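Local coordinates for STIV B116 (Sulfolobus turreted icosahedral virus, PDB 2J85), which probably binds DNA, as a small protein of a family found in diverse crenarchaeal viruses, at residues L34-E37 / L38-D42. Residues are numbered along the deposited sequence; the frame is centred on the assembly and turned at random.
Sequences LKLE and LRLED
Leu-36 and Leu-40, one helical turn apart, lie side by side and point the same way, their CD1 methyls meeting at 3.9 Å. Leu-36 has its CG anti to the backbone N (chi1 170°), whereas in Leu-40 it is anti to the carbonyl carbon (chi1 -79°), and these unlike torsions bring the two branches together. Leu-36 is buried against Leu-6 of strand 4-7, Leu-45 of strand 45-47 and Val-58 of helix 52-62, while Leu-40 lies nearer the surface and shares Leu-45 and Thr-64 with it.

Four backbone hydrogen bonds of the i to i+4 kind follow successive residues round the helix, from the N of Leu-38, Arg-39, Leu-40 and Glu-41 to the O of Leu-34, Lys-35, Leu-36 and Glu-37; that of Leu-40 lies behind the leucine pair. The straightest is Glu-41 N to Glu-37 O, at 2.9 Å and 171°. Arg-39 CG lies 3.2 Å from Lys-35 O, the carbonyl that accepts its own backbone N-H.

The polar side-chain contact belongs to the last turn. The bend at chi2 carries the guanidinium of Arg-39 to Asp-42, where NH1 forms a salt bridge with OD2 at 2.9 Å, the carboxylate oxygen lying in the guanidinium plane. Over one face of that group sits Leu-38 CD2, 3.9 Å above its centre, so its edge is bonded to the carboxylate while one face is covered by the methyl. Asp-42 OD1 bonds in turn to Thr-44 OG1, linking the salt bridge to the following loop.

Together these contacts make the C-terminal part of helix 29-41, which packs by one side on strands 4-7 and 45-47 of the mixed sheet.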
loop_
_atom_site.group_PDB
_atom_site.type_symbol
_atom_site.label_atom_id
_atom_site.label_comp_id
_atom_site.label_asym_id
_atom_site.label_seq_id
_atom_site.Cartn_x
_atom_site.Cartn_y
_atom_site.Cartn_z
ATOM N N LEU A 34 -5.080 -7.519 21.169
ATOM C CA LEU A 34 -4.130 -8.201 22.042
ATOM C C LEU A 34 -2.650 -7.973 21.644
ATOM O O LEU A 34 -1.798 -7.747 22.505
ATOM C CB LEU A 34 -4.467 -9.691 22.090
ATOM C CG LEU A 34 -5.710 -10.154 22.897
ATOM C CD1 LEU A 34 -5.951 -11.620 22.662
ATOM C CD2 LEU A 34 -5.551 -9.886 24.403
ATOM N N LYS A 35 -2.349 -8.036 20.342
ATOM C CA LYS A 35 -1.008 -7.739 19.850
ATOM C C LYS A 35 -0.611 -6.276 20.132
ATOM O O LYS A 35 0.499 -5.984 20.575
ATOM C CB LYS A 35 -0.895 -8.085 18.348
ATOM C CG LYS A 35 -0.782 -9.601 18.083
ATOM C CD LYS A 35 -1.143 -9.974 16.649
ATOM C CE LYS A 35 -0.809 -11.434 16.304
ATOM N NZ LYS A 35 0.608 -11.775 16.512
ATOM N N LEU A 36 -1.540 -5.366 19.893
ATOM C CA LEU A 36 -1.354 -3.961 20.216
ATOM C C LEU A 36 -1.091 -3.749 21.707
ATOM O O LEU A 36 -0.134 -3.072 22.091
ATOM C CB LEU A 36 -2.582 -3.192 19.777
ATOM C CG LEU A 36 -2.715 -1.755 20.224
ATOM C CD1 LEU A 36 -1.493 -0.997 19.739
ATOM C CD2 LEU A 36 -4.033 -1.182 19.706
ATOM N N GLU A 37 -1.915 -4.352 22.547
ATOM C CA GLU A 37 -1.713 -4.281 23.996
ATOM C C GLU A 37 -0.363 -4.841 24.411
ATOM O O GLU A 37 0.329 -4.236 25.216
ATOM C CB GLU A 37 -2.846 -5.004 24.730
ATOM C CG GLU A 37 -4.161 -4.258 24.639
ATOM C CD GLU A 37 -5.400 -5.175 24.739
ATOM O OE1 GLU A 37 -5.273 -6.345 25.164
ATOM O OE2 GLU A 37 -6.506 -4.695 24.386
ATOM N N LEU A 38 -0.000 -5.994 23.864
ATOM C CA LEU A 38 1.323 -6.594 24.097
ATOM C C LEU A 38 2.470 -5.652 23.735
ATOM O O LEU A 38 3.432 -5.506 24.476
ATOM C CB LEU A 38 1.468 -7.894 23.296
ATOM C CG LEU A 38 2.694 -8.780 23.618
ATOM C CD1 LEU A 38 2.766 -9.129 25.124
ATOM C CD2 LEU A 38 2.747 -10.076 22.730
ATOM N N ARG A 39 2.376 -5.000 22.590
ATOM C CA ARG A 39 3.456 -4.102 22.176
ATOM C C ARG A 39 3.449 -2.773 22.918
ATOM O O ARG A 39 4.476 -2.135 23.032
ATOM C CB ARG A 39 3.417 -3.911 20.665
ATOM C CG ARG A 39 3.533 -5.213 19.900
ATOM C CD ARG A 39 4.549 -6.146 20.524
ATOM N NE ARG A 39 4.626 -7.392 19.791
ATOM C CZ ARG A 39 5.335 -8.447 20.191
ATOM N NH1 ARG A 39 6.049 -8.398 21.308
ATOM N NH2 ARG A 39 5.360 -9.554 19.446
ATOM N N LEU A 40 2.303 -2.382 23.465
ATOM C CA LEU A 40 2.261 -1.226 24.349
ATOM C C LEU A 40 2.958 -1.606 25.676
ATOM O O LEU A 40 3.875 -0.914 26.145
ATOM C CB LEU A 40 0.808 -0.736 24.548
ATOM C CG LEU A 40 0.229 0.102 23.387
ATOM C CD1 LEU A 40 -1.317 0.228 23.443
ATOM C CD2 LEU A 40 0.903 1.489 23.326
ATOM N N GLU A 41 2.577 -2.745 26.242
ATOM C CA GLU A 41 3.202 -3.216 27.495
ATOM C C GLU A 41 4.722 -3.413 27.407
ATOM O O GLU A 41 5.433 -3.095 28.370
ATOM C CB GLU A 41 2.561 -4.498 27.998
ATOM C CG GLU A 41 1.439 -4.283 29.015
ATOM C CD GLU A 41 1.887 -3.861 30.460
ATOM O OE1 GLU A 41 3.046 -4.053 30.940
ATOM O OE2 GLU A 41 0.981 -3.346 31.139
ATOM N N ASP A 42 5.227 -3.954 26.303
ATOM C CA ASP A 42 6.658 -4.203 26.225
ATOM C C ASP A 42 7.423 -3.007 25.650
ATOM O O ASP A 42 8.650 -3.053 25.518
ATOM C CB ASP A 42 6.980 -5.485 25.452
ATOM C CG ASP A 42 6.744 -5.352 23.963
ATOM O OD1 ASP A 42 6.603 -4.223 23.445
ATOM O OD2 ASP A 42 6.676 -6.395 23.306
#